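Local structure of beta-ketoacyl-[acyl-carrier-protein] synthase III (2X3E) at residues G114-L119 / F180-D185; S227-R232 / L314-V319; H245-H250 / V306-G311. The protein probably catalyses the first condensation of fatty acid synthesis, joining an acetyl group from acetyl-CoA to malonyl-ACP to give 3-oxobutanoyl-ACP with loss of carbon dioxide. The protein carries 1 engineered substitution. One frame throughout, in Å; residues are numbered along the deposited sequence. Where two conformers were deposited one is given.

From the N terminus, interaction 1 comes first: helix 114-127 is joined to strand 177-184, closing a loop of 60 residues before anything else opens. Interaction 2 begins at 227-232 on helix 215-237 and is completed only at 314-319. Within that long excursion interaction 3 both opens, at 245-250, and closes, at 306-311, so the third contact nests in the second while the first precedes both. All three meet on one mixed sheet, whose strands run 177-184, 315-322, 304-311, 246-249. Interaction 1 brings a helix to one face, interaction 2 a helix to the other, and interaction 3 pairs two strands at the far edge.

Interaction 1. Residues G114-L119 / F180-D185; sequences GFVYGL and FDLGSD
The hydroxyl of Y117 is gripped by two partners. It donates to the carbonyl of G183, with OH to O at 2.7 Å, and it also hydrogen-bonds the backbone N of A105 in the second subunit. At the acceptor the hydroxyl stands 59° above the carbonyl plane, not on a lone pair. Relative to the ring, G183 O lies at the edge, in plane. Although CB of Y117 leaves the helix away from the strand, chi1 of -93°, off the usual staggered value, brings the ring back towards it.

L182 meets the same ring over its face. Its CD2 sits 4.1 Å from the Y117 ring centroid. Lying only 10° off the normal, it makes a well-centred CH-pi contact. This methyl also touches V116 CG1 at 4.0 Å, and one leucine branch thus serves two successive helix residues. Two residues earlier on the strand, the F180 ring turns its edge to the V116 carbonyl, with CE1 3.8 Å from O, while CE1 also packs on L119 CB at 4.1 Å.

L104 of the second subunit packs on both Y117 and L182, so the contact extends to the dimer interface. Helix 114-127 begins just after the predicted active-site position A112 (engineered here) and lies between the two sheets, as in the central helical layer of the αβαβα thiolase fold.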
loop_
_atom_site.group_PDB
_atom_site.type_symbol
_atom_site.label_atom_id
_atom_site.label_comp_id
_atom_site.label_asym_id
_atom_site.label_seq_id
_atom_site.Cartn_x
_atom_site.Cartn_y
_atom_site.Cartn_z
ATOM N N GLY A 114 -5.640 -6.080 6.005
ATOM C CA GLY A 114 -5.623 -5.297 4.773
ATOM C C GLY A 114 -6.964 -4.743 4.325
ATOM O O GLY A 114 -7.031 -3.623 3.837
ATOM N N PHE A 115 -8.033 -5.514 4.479
ATOM C CA PHE A 115 -9.353 -5.051 4.038
ATOM C C PHE A 115 -9.885 -3.908 4.923
ATOM O O PHE A 115 -10.468 -2.937 4.410
ATOM C CB PHE A 115 -10.345 -6.207 3.976
ATOM C CG PHE A 115 -11.630 -5.858 3.277
ATOM C CD1 PHE A 115 -11.669 -5.747 1.897
ATOM C CD2 PHE A 115 -12.795 -5.630 4.003
ATOM C CE1 PHE A 115 -12.847 -5.415 1.246
ATOM C CE2 PHE A 115 -13.975 -5.301 3.362
ATOM C CZ PHE A 115 -14.004 -5.197 1.979
ATOM N N VAL A 116 -9.651 -4.005 6.235
ATOM C CA VAL A 116 -10.048 -2.936 7.163
ATOM C C VAL A 116 -9.252 -1.642 6.922
ATOM O O VAL A 116 -9.843 -0.554 6.832
ATOM C CB VAL A 116 -9.949 -3.381 8.639
ATOM C CG1 VAL A 116 -10.383 -2.259 9.576
ATOM C CG2 VAL A 116 -10.822 -4.615 8.884
ATOM N N TYR A 117 -7.927 -1.764 6.817
ATOM C CA TYR A 117 -7.057 -0.632 6.465
ATOM C C TYR A 117 -7.414 -0.087 5.096
ATOM O O TYR A 117 -7.402 1.123 4.883
ATOM C CB TYR A 117 -5.574 -1.039 6.473
ATOM C CG TYR A 117 -4.868 -0.788 7.790
ATOM C CD1 TYR A 117 -4.924 -1.712 8.834
ATOM C CD2 TYR A 117 -4.140 0.375 7.988
ATOM C CE1 TYR A 117 -4.272 -1.466 10.039
ATOM C CE2 TYR A 117 -3.493 0.628 9.180
ATOM C CZ TYR A 117 -3.557 -0.291 10.202
ATOM O OH TYR A 117 -2.887 -0.019 11.373
ATOM N N GLY A 118 -7.701 -0.995 4.167
ATOM C CA GLY A 118 -8.168 -0.631 2.831
ATOM C C GLY A 118 -9.414 0.230 2.852
ATOM O O GLY A 118 -9.497 1.211 2.117
ATOM N N LEU A 119 -10.384 -0.126 3.692
ATOM C CA LEU A 119 -11.617 0.667 3.829
ATOM C C LEU A 119 -11.342 2.058 4.401
ATOM O O LEU A 119 -11.929 3.051 3.960
ATOM C CB LEU A 119 -12.632 -0.064 4.705
ATOM C CG LEU A 119 -13.313 -1.279 4.081
ATOM C CD1 LEU A 119 -14.029 -2.090 5.156
ATOM C CD2 LEU A 119 -14.295 -0.831 2.984
ATOM N N PHE A 180 -13.927 3.984 12.878
ATOM C CA PHE A 180 -12.795 3.084 12.707
ATOM C C PHE A 180 -12.000 2.929 13.996
ATOM O O PHE A 180 -11.962 3.833 14.839
ATOM C CB PHE A 180 -11.832 3.612 11.641
ATOM C CG PHE A 180 -12.284 3.397 10.236
ATOM C CD1 PHE A 180 -11.880 2.277 9.531
ATOM C CD2 PHE A 180 -13.077 4.333 9.601
ATOM C CE1 PHE A 180 -12.275 2.091 8.212
ATOM C CE2 PHE A 180 -13.480 4.147 8.287
ATOM C CZ PHE A 180 -13.077 3.030 7.599
ATOM N N ASP A 181 -11.384 1.759 14.138
ATOM C CA ASP A 181 -10.291 1.531 15.071
ATOM C C ASP A 181 -9.159 0.949 14.246
ATOM O O ASP A 181 -9.373 -0.017 13.525
ATOM C CB ASP A 181 -10.675 0.527 16.157
ATOM C CG ASP A 181 -9.527 0.240 17.108
ATOM O OD1 ASP A 181 -9.111 1.166 17.843
ATOM O OD2 ASP A 181 -9.032 -0.904 17.120
ATOM N N LEU A 182 -7.968 1.541 14.331
ATOM C CA LEU A 182 -6.820 1.077 13.553
ATOM C C LEU A 182 -5.543 1.184 14.376
ATOM O O LEU A 182 -5.292 2.218 15.006
ATOM C CB LEU A 182 -6.650 1.912 12.285
ATOM C CG LEU A 182 -7.801 1.950 11.278
ATOM C CD1 LEU A 182 -7.681 3.177 10.383
ATOM C CD2 LEU A 182 -7.834 0.667 10.450
ATOM N N GLY A 183 -4.741 0.122 14.361
ATOM C CA GLY A 183 -3.492 0.104 15.104
ATOM C C GLY A 183 -2.475 -0.884 14.580
ATOM O O GLY A 183 -2.692 -1.580 13.573
ATOM N N SER A 184 -1.346 -0.929 15.275
ATOM C CA SER A 184 -0.252 -1.817 14.934
ATOM C C SER A 184 0.653 -2.010 16.142
ATOM O O SER A 184 0.672 -1.182 17.055
ATOM C CB SER A 184 0.553 -1.255 13.753
ATOM O OG SER A 184 1.342 -0.136 14.132
ATOM N N ASP A 185 1.384 -3.119 16.146
ATOM C CA ASP A 185 2.427 -3.358 17.132
ATOM C C ASP A 185 3.624 -3.960 16.406
ATOM O O ASP A 185 3.748 -5.177 16.295
ATOM C CB ASP A 185 1.943 -4.292 18.252
ATOM C CG ASP A 185 3.020 -4.564 19.285
ATOM O OD1 ASP A 185 4.100 -3.942 19.191
ATOM O OD2 ASP A 185 2.796 -5.395 20.192
#

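Interaction 2. Residues S227-R232 / L314-V319; sequences SDSVRR and LTWGSV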
loop_
_atom_site.group_PDB
_atom_site.type_symbol
_atom_site.label_atom_id
_atom_site.label_comp_id
_atom_site.label_asym_id
_atom_site.label_seq_id
_atom_site.Cartn_x
_atom_site.Cartn_y
_atom_site.Cartn_z
ATOM N N SER A 227 -11.370 -8.838 19.605
ATOM C CA SER A 227 -12.430 -8.565 20.586
ATOM C C SER A 227 -12.331 -7.148 21.151
ATOM O O SER A 227 -13.322 -6.409 21.227
ATOM C CB SER A 227 -12.357 -9.562 21.745
ATOM O OG SER A 227 -12.473 -10.891 21.279
ATOM N N ASP A 228 -11.124 -6.767 21.564
ATOM C CA ASP A 228 -10.909 -5.428 22.133
ATOM C C ASP A 228 -11.131 -4.333 21.083
ATOM O O ASP A 228 -11.695 -3.281 21.390
ATOM C CB ASP A 228 -9.497 -5.301 22.725
ATOM C CG ASP A 228 -9.267 -6.205 23.937
ATOM O OD1 ASP A 228 -10.235 -6.530 24.662
ATOM O OD2 ASP A 228 -8.096 -6.581 24.184
ATOM N N SER A 229 -10.697 -4.586 19.847
ATOM C CA SER A 229 -10.871 -3.620 18.754
ATOM C C SER A 229 -12.355 -3.400 18.455
ATOM O O SER A 229 -12.803 -2.255 18.287
ATOM C CB SER A 229 -10.123 -4.074 17.492
ATOM O OG SER A 229 -10.284 -3.128 16.442
ATOM N N VAL A 230 -13.118 -4.494 18.421
ATOM C CA VAL A 230 -14.569 -4.409 18.257
ATOM C C VAL A 230 -15.156 -3.562 19.383
ATOM O O VAL A 230 -15.925 -2.641 19.128
ATOM C CB VAL A 230 -15.244 -5.807 18.235
ATOM C CG1 VAL A 230 -16.770 -5.668 18.209
ATOM C CG2 VAL A 230 -14.766 -6.612 17.034
ATOM N N ARG A 231 -14.776 -3.857 20.626
ATOM C CA ARG A 231 -15.309 -3.106 21.766
ATOM C C ARG A 231 -15.062 -1.607 21.634
ATOM O O ARG A 231 -15.943 -0.808 21.934
ATOM C CB ARG A 231 -14.729 -3.589 23.099
ATOM C CG ARG A 231 -15.203 -2.768 24.307
ATOM C CD ARG A 231 -16.726 -2.796 24.454
ATOM N NE ARG A 231 -17.183 -4.117 24.876
ATOM C CZ ARG A 231 -18.452 -4.515 24.943
ATOM N NH1 ARG A 231 -19.441 -3.707 24.588
ATOM N NH2 ARG A 231 -18.727 -5.745 25.362
ATOM N N ARG A 232 -13.868 -1.228 21.192
ATOM C CA ARG A 232 -13.546 0.190 21.010
ATOM C C ARG A 232 -14.451 0.870 19.987
ATOM O O ARG A 232 -14.930 1.987 20.211
ATOM C CB ARG A 232 -12.073 0.359 20.635
ATOM C CG ARG A 232 -11.153 -0.007 21.790
ATOM C CD ARG A 232 -9.753 0.474 21.584
ATOM N NE ARG A 232 -9.059 -0.215 20.497
ATOM C CZ ARG A 232 -8.474 -1.412 20.591
ATOM N NH1 ARG A 232 -8.499 -2.112 21.726
ATOM N NH2 ARG A 232 -7.860 -1.919 19.529
ATOM N N LEU A 314 2.710 -6.408 13.843
ATOM C CA LEU A 314 1.306 -6.809 13.877
ATOM C C LEU A 314 0.404 -5.631 13.522
ATOM O O LEU A 314 0.791 -4.471 13.693
ATOM C CB LEU A 314 0.929 -7.310 15.278
ATOM C CG LEU A 314 1.711 -8.516 15.804
ATOM C CD1 LEU A 314 1.282 -8.877 17.229
ATOM C CD2 LEU A 314 1.548 -9.706 14.878
ATOM N N THR A 315 -0.792 -5.948 13.039
ATOM C CA THR A 315 -1.823 -4.967 12.708
ATOM C C THR A 315 -3.172 -5.430 13.234
ATOM O O THR A 315 -3.398 -6.621 13.429
ATOM C CB THR A 315 -1.974 -4.788 11.181
ATOM O OG1 THR A 315 -2.121 -6.073 10.551
ATOM C CG2 THR A 315 -0.776 -4.055 10.603
ATOM N N TRP A 316 -4.071 -4.473 13.450
ATOM C CA TRP A 316 -5.454 -4.775 13.782
ATOM C C TRP A 316 -6.324 -3.581 13.445
ATOM O O TRP A 316 -5.829 -2.461 13.233
ATOM C CB TRP A 316 -5.599 -5.095 15.272
ATOM C CG TRP A 316 -5.239 -3.934 16.141
ATOM C CD1 TRP A 316 -6.022 -2.863 16.445
ATOM C CD2 TRP A 316 -3.980 -3.711 16.783
ATOM N NE1 TRP A 316 -5.326 -1.979 17.245
ATOM C CE2 TRP A 316 -4.071 -2.481 17.468
ATOM C CE3 TRP A 316 -2.783 -4.433 16.844
ATOM C CZ2 TRP A 316 -3.008 -1.962 18.217
ATOM C CZ3 TRP A 316 -1.728 -3.913 17.584
ATOM C CH2 TRP A 316 -1.848 -2.695 18.262
ATOM N N GLY A 317 -7.626 -3.816 13.421
ATOM C CA GLY A 317 -8.584 -2.730 13.284
ATOM C C GLY A 317 -10.000 -3.213 13.088
ATOM O O GLY A 317 -10.230 -4.387 12.784
ATOM N N SER A 318 -10.948 -2.305 13.283
ATOM C CA SER A 318 -12.348 -2.604 13.038
ATOM C C SER A 318 -13.050 -1.389 12.442
ATOM O O SER A 318 -12.571 -0.259 12.557
ATOM C CB SER A 318 -13.051 -3.013 14.334
ATOM O OG SER A 318 -12.342 -4.040 15.001
ATOM N N VAL A 319 -14.183 -1.655 11.798
ATOM C CA VAL A 319 -15.033 -0.627 11.191
ATOM C C VAL A 319 -16.487 -0.964 11.479
ATOM O O VAL A 319 -16.881 -2.124 11.343
ATOM C CB VAL A 319 -14.874 -0.591 9.661
ATOM C CG1 VAL A 319 -15.546 0.656 9.085
ATOM C CG2 VAL A 319 -13.408 -0.648 9.266
HETATM O O HOH W 1 -6.216 0.635 18.073
#
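R232 and W316 cross at about a right angle, the guanidinium and indole planes standing 75° apart. Their nearest atoms, R232 NH2 and W316 NE1, are 3.4 Å from each other, but both are donors and cannot bond directly. A water reconciles them. It lies at the indole edge, in plane, and accepts from W316 NE1 at 2.9 Å; a second, weak bond reaches it from R232 NH2 at 3.4 Å. The arginine gets to this point by a bend at chi3 (-68°), which folds the guanidinium back over its own helix until one face rests on S229 CA.

The two serines are set differently, hydroxyl against hydroxyl. S229 OG and S318 OG are 2.7 Å apart and hydrogen-bonded. S229 holds its hydroxyl anti to the backbone N, which carries it from the helix to the strand backbone, where OG also comes to 3.4 Å from G317 C. V230 CG2 lies more loosely beside S318 OG, at 4.1 Å.

These hydroxyls belong to a chain of polar groups running through a buried interface. S318 OG is also hydrogen-bonded to T308 OG1 on the next strand. At the other end, D181 OD2 takes both a hydrogen bond from S229 OG and a salt bridge from R232 NH2, so the carboxylate probably steadies both helix side chains at once. The helix segment 227-232 runs 37° from the strand segment 315-319, roughly along it, and helix 215-237 thereby belongs to an outer helical layer of the αβαβα thiolase fold.

Interaction 3. Residues H245-H250 / V306-G311; sequences HHLVPH and VLTGFG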
loop_
_atom_site.group_PDB
_atom_site.type_symbol
_atom_site.label_atom_id
_atom_site.label_comp_id
_atom_site.label_asym_id
_atom_site.label_seq_id
_atom_site.Cartn_x
_atom_site.Cartn_y
_atom_site.Cartn_z
ATOM N N HIS A 245 -25.856 -6.954 14.944
ATOM C CA HIS A 245 -26.513 -8.022 14.199
ATOM C C HIS A 245 -25.477 -8.936 13.553
ATOM O O HIS A 245 -25.673 -10.151 13.493
ATOM C CB HIS A 245 -27.428 -7.456 13.106
ATOM C CG HIS A 245 -28.665 -6.794 13.629
ATOM N ND1 HIS A 245 -28.729 -5.444 13.899
ATOM C CD2 HIS A 245 -29.889 -7.295 13.916
ATOM C CE1 HIS A 245 -29.937 -5.141 14.338
ATOM N NE2 HIS A 245 -30.662 -6.247 14.358
ATOM N N HIS A 246 -24.394 -8.339 13.058
ATOM C CA HIS A 246 -23.390 -9.056 12.267
ATOM C C HIS A 246 -21.967 -8.684 12.653
ATOM O O HIS A 246 -21.577 -7.518 12.593
ATOM C CB HIS A 246 -23.577 -8.768 10.776
ATOM C CG HIS A 246 -24.989 -8.912 10.308
ATOM N ND1 HIS A 246 -25.648 -10.120 10.303
ATOM C CD2 HIS A 246 -25.863 -8.000 9.821
ATOM C CE1 HIS A 246 -26.876 -9.945 9.850
ATOM N NE2 HIS A 246 -27.031 -8.668 9.547
ATOM N N LEU A 247 -21.196 -9.688 13.048
ATOM C CA LEU A 247 -19.767 -9.541 13.255
ATOM C C LEU A 247 -19.059 -10.340 12.164
ATOM O O LEU A 247 -19.277 -11.552 12.037
ATOM C CB LEU A 247 -19.363 -10.071 14.627
ATOM C CG LEU A 247 -17.885 -9.901 14.999
ATOM C CD1 LEU A 247 -17.459 -8.441 14.949
ATOM C CD2 LEU A 247 -17.635 -10.503 16.386
ATOM N N VAL A 248 -18.237 -9.658 11.376
ATOM C CA VAL A 248 -17.513 -10.283 10.271
ATOM C C VAL A 248 -16.011 -10.136 10.515
ATOM O O VAL A 248 -15.395 -9.151 10.112
ATOM C CB VAL A 248 -17.877 -9.670 8.909
ATOM C CG1 VAL A 248 -17.331 -10.548 7.794
ATOM C CG2 VAL A 248 -19.377 -9.522 8.773
ATOM N N PRO A 249 -15.421 -11.108 11.215
ATOM C CA PRO A 249 -13.997 -11.066 11.497
ATOM C C PRO A 249 -13.141 -11.653 10.374
ATOM O O PRO A 249 -13.621 -12.441 9.547
ATOM C CB PRO A 249 -13.879 -11.933 12.747
ATOM C CG PRO A 249 -14.974 -12.881 12.632
ATOM C CD PRO A 249 -16.096 -12.174 11.973
ATOM N N HIS A 250 -11.872 -11.272 10.361
ATOM C CA HIS A 250 -10.885 -11.998 9.594
ATOM C C HIS A 250 -10.973 -13.462 10.013
ATOM O O HIS A 250 -10.965 -13.781 11.207
ATOM C CB HIS A 250 -9.480 -11.432 9.851
ATOM C CG HIS A 250 -8.375 -12.368 9.478
ATOM N ND1 HIS A 250 -8.297 -12.963 8.237
ATOM C CD2 HIS A 250 -7.305 -12.813 10.179
ATOM C CE1 HIS A 250 -7.229 -13.741 8.194
ATOM N NE2 HIS A 250 -6.608 -13.666 9.358
ATOM N N VAL A 306 -20.084 -4.915 12.346
ATOM C CA VAL A 306 -18.676 -4.593 12.534
ATOM C C VAL A 306 -17.810 -5.595 11.769
ATOM O O VAL A 306 -18.029 -6.813 11.832
ATOM C CB VAL A 306 -18.288 -4.578 14.022
ATOM C CG1 VAL A 306 -16.769 -4.430 14.202
ATOM C CG2 VAL A 306 -19.021 -3.445 14.734
ATOM N N LEU A 307 -16.854 -5.054 11.021
ATOM C CA LEU A 307 -15.830 -5.836 10.364
ATOM C C LEU A 307 -14.578 -5.663 11.204
ATOM O O LEU A 307 -14.272 -4.556 11.637
ATOM C CB LEU A 307 -15.575 -5.328 8.943
ATOM C CG LEU A 307 -16.801 -5.033 8.081
ATOM C CD1 LEU A 307 -16.375 -4.516 6.701
ATOM C CD2 LEU A 307 -17.679 -6.263 7.941
ATOM N N THR A 308 -13.847 -6.742 11.430
ATOM C CA THR A 308 -12.661 -6.663 12.269
ATOM C C THR A 308 -11.546 -7.589 11.787
ATOM O O THR A 308 -11.801 -8.701 11.315
ATOM C CB THR A 308 -13.018 -6.942 13.745
ATOM O OG1 THR A 308 -11.872 -6.706 14.577
ATOM C CG2 THR A 308 -13.512 -8.366 13.927
ATOM N N GLY A 309 -10.308 -7.109 11.902
ATOM C CA GLY A 309 -9.138 -7.869 11.495
ATOM C C GLY A 309 -7.985 -7.773 12.475
ATOM O O GLY A 309 -7.882 -6.819 13.238
ATOM N N PHE A 310 -7.130 -8.791 12.453
ATOM C CA PHE A 310 -5.848 -8.791 13.165
ATOM C C PHE A 310 -4.891 -9.629 12.321
ATOM O O PHE A 310 -5.297 -10.645 11.769
ATOM C CB PHE A 310 -5.981 -9.392 14.574
ATOM C CG PHE A 310 -4.669 -9.849 15.162
ATOM C CD1 PHE A 310 -3.845 -8.960 15.835
ATOM C CD2 PHE A 310 -4.249 -11.162 15.013
ATOM C CE1 PHE A 310 -2.625 -9.373 16.363
ATOM C CE2 PHE A 310 -3.037 -11.586 15.540
ATOM C CZ PHE A 310 -2.222 -10.683 16.217
ATOM N N GLY A 311 -3.635 -9.215 12.211
ATOM C CA GLY A 311 -2.671 -9.992 11.436
ATOM C C GLY A 311 -1.241 -9.505 11.521
ATOM O O GLY A 311 -0.874 -8.758 12.433
#
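H250, a predicted active-site residue, leaves strand 246-249 just where its pairing with strand 304-311 ends. Its CB rests on the neighbouring strand, 3.9 Å from G309 CA, where no side chain intervenes. With CG anti to the backbone N (chi1 161°), the imidazole is carried onward along the strand, and CD2 approaches F310 O at 3.4 Å. On the other side of the ring, ND1 is hydrogen-bonded to S285 OG, a second-shell contact that would fix the ring's rotation. NE2 lies farther from F310 O. The nearest atoms of the H250 side chain and those of N280 and the engineered A112, the other predicted active-site positions, are about 3 Å apart.

The backbone fixes where this histidine starts. H250 N donates to T308 O at 2.7 Å, closing a parallel pairing that begins with V306 N to H246 O. Between these ends, V248 N bonds V306 O at 2.9 Å. T308 N reaches V248 O at 3.2 Å.

Neighbouring side chains follow the same pairing. V248 CB meets L307 CD2 at 3.5 Å on one face; L247 CD1 packs on V306 CB at 4.1 Å on the other. The V248 and L307 face lies against helix 285-295, and L307 also meets helix 114-127. The opposite face, with L247, P249 and T308, is covered by helices 254-264 and 215-237, while strand 315-322 flanks strand 304-311 on its remaining edge.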